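Local structure of BRIC1 (Synthetic construct, 6FF6) at residues Q77-L82 with K109-R114. The protein forms a computationally designed, corrugated helical repeat architecture and probably serves as a structural scaffold rather than carrying out a natural biochemical function. Residues are numbered along the deposited sequence; the frame is centred on the assembly and turned at random.
Sequences QYAVEL and KDLMQR
Ala79 and Val80 meet Leu111 and Met112 mainly through apolar side-chain groups, with no hydrogen bond across, and the two flat groups nearby, the ring of Tyr78 and the guanidinium of Arg114, take no part in the join. Glu81 OE2 stands 4.1 Å over one face of the Tyr78 ring, nearer its border than its centre; the same ring meets that of Phe167 of the second subunit. One face of the Arg114 guanidinium lies over the backbone atoms Asp110 O and Leu111 N, each 4.0 Å from its plane and off its middle, while NH2 forms a salt bridge with Asp132 of the second subunit.

The axes of segments 77-82 and 109-114, on helices 74-92 and 99-121, approach to 9.0 Å with their directions 163° apart, which defines an antiparallel pair. It belongs to the up-and-down bundle made by helices 23-42, 51-71, 74-92 and 99-121, consistent with the Hpt-like four-helix arrangement of this region. The register centres on Ala79 and Met112, whose CA atoms are 5.7 Å apart. The small Ala79 methyl is consistent with this close spacing: its CB lies 3.9 Å from Leu111 CD2 and 4.1 Å from Met112 CG.

Next to this pair, the side chains of Val80 and Met112 cross at about a right angle. A bend at the thioether (chi3 71°) turns the Met112 terminal methyl onto the valine, with Met112 CE 3.5 Å from Val80 CG2. Val80 CG2, anti to its carbonyl carbon and beside the backbone N, is the branch that meets the methionine; it also lies 4.0 Å from Met112 CG. Ile64 of helix 51-71 packs against both Val80 and Met112, while on the Ala79 side Met133 of the second subunit joins the apolar packing.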
# COMPACT_ATOMS: atom_id res chain seq x y z
N GLN A 77 8.81 10.13 -0.69
CA GLN A 77 9.92 10.20 -1.65
C GLN A 77 9.81 11.47 -2.48
O GLN A 77 10.78 12.22 -2.58
CB GLN A 77 9.86 8.99 -2.61
CG GLN A 77 10.91 7.92 -2.38
CD GLN A 77 10.62 6.68 -3.20
OE1 GLN A 77 9.50 6.18 -3.26
NE2 GLN A 77 11.65 6.13 -3.83
N TYR A 78 8.62 11.74 -3.02
CA TYR A 78 8.35 12.90 -3.84
C TYR A 78 8.45 14.22 -3.06
O TYR A 78 9.08 15.16 -3.53
CB TYR A 78 7.01 12.73 -4.57
CG TYR A 78 7.16 11.99 -5.88
CD1 TYR A 78 7.69 12.61 -7.01
CD2 TYR A 78 6.78 10.65 -6.00
CE1 TYR A 78 7.83 11.93 -8.22
CE2 TYR A 78 6.90 9.96 -7.21
CZ TYR A 78 7.44 10.61 -8.32
OH TYR A 78 7.59 9.93 -9.52
N ALA A 79 7.90 14.24 -1.85
CA ALA A 79 7.98 15.38 -0.91
C ALA A 79 9.44 15.69 -0.53
O ALA A 79 9.80 16.86 -0.41
CB ALA A 79 7.17 15.09 0.35
N VAL A 80 10.27 14.64 -0.34
CA VAL A 80 11.68 14.78 0.02
C VAL A 80 12.48 15.27 -1.18
O VAL A 80 13.28 16.20 -1.02
CB VAL A 80 12.27 13.48 0.60
CG1 VAL A 80 13.73 13.64 0.94
CG2 VAL A 80 11.51 13.04 1.84
N GLU A 81 12.25 14.68 -2.39
CA GLU A 81 12.94 15.09 -3.63
C GLU A 81 12.76 16.59 -3.84
O GLU A 81 13.70 17.29 -4.21
CB GLU A 81 12.36 14.38 -4.87
CG GLU A 81 12.68 12.90 -5.04
CD GLU A 81 12.04 12.26 -6.27
OE1 GLU A 81 12.12 12.88 -7.35
OE2 GLU A 81 11.46 11.15 -6.16
N LEU A 82 11.55 17.08 -3.59
CA LEU A 82 11.18 18.46 -3.76
C LEU A 82 11.92 19.35 -2.83
O LEU A 82 12.49 20.33 -3.29
CB LEU A 82 9.68 18.61 -3.63
CG LEU A 82 9.02 19.84 -4.23
CD1 LEU A 82 9.18 19.88 -5.74
CD2 LEU A 82 7.56 19.80 -3.94
N LYS A 109 8.84 20.69 4.83
CA LYS A 109 9.20 19.93 6.02
C LYS A 109 7.88 19.38 6.62
O LYS A 109 7.83 18.21 6.99
CB LYS A 109 9.94 20.82 7.06
CG LYS A 109 10.28 20.10 8.36
CD LYS A 109 9.25 20.40 9.52
CE LYS A 109 9.08 19.22 10.46
NZ LYS A 109 8.98 19.61 11.89
N ASP A 110 6.83 20.20 6.71
CA ASP A 110 5.54 19.75 7.25
C ASP A 110 4.91 18.70 6.37
O ASP A 110 4.32 17.76 6.90
CB ASP A 110 4.58 20.91 7.42
CG ASP A 110 4.97 21.86 8.52
OD1 ASP A 110 5.69 21.43 9.48
OD2 ASP A 110 4.56 23.05 8.45
N LEU A 111 5.06 18.86 5.03
CA LEU A 111 4.58 17.89 4.06
C LEU A 111 5.28 16.56 4.28
O LEU A 111 4.59 15.54 4.45
CB LEU A 111 4.77 18.37 2.62
CG LEU A 111 4.17 17.44 1.58
CD1 LEU A 111 2.65 17.13 1.87
CD2 LEU A 111 4.49 17.93 0.17
N MET A 112 6.62 16.57 4.37
CA MET A 112 7.43 15.39 4.72
C MET A 112 6.91 14.73 6.04
O MET A 112 6.80 13.51 6.11
CB MET A 112 8.89 15.79 4.89
CG MET A 112 9.57 16.03 3.59
SD MET A 112 11.23 16.70 3.82
CE MET A 112 12.07 15.30 4.46
N GLN A 113 6.58 15.54 7.05
CA GLN A 113 6.03 15.04 8.31
C GLN A 113 4.67 14.39 8.07
O GLN A 113 4.45 13.29 8.55
CB GLN A 113 5.93 16.17 9.34
CG GLN A 113 5.41 15.70 10.70
CD GLN A 113 6.41 14.80 11.40
OE1 GLN A 113 7.50 15.24 11.79
NE2 GLN A 113 6.06 13.53 11.59
N ARG A 114 3.78 15.06 7.31
CA ARG A 114 2.42 14.55 7.01
C ARG A 114 2.44 13.24 6.23
O ARG A 114 1.66 12.33 6.54
CB ARG A 114 1.54 15.61 6.33
CG ARG A 114 1.02 16.66 7.35
CD ARG A 114 0.02 17.67 6.82
NE ARG A 114 0.45 18.26 5.56
CZ ARG A 114 0.92 19.49 5.40
NH1 ARG A 114 0.99 20.32 6.44
NH2 ARG A 114 1.29 19.92 4.20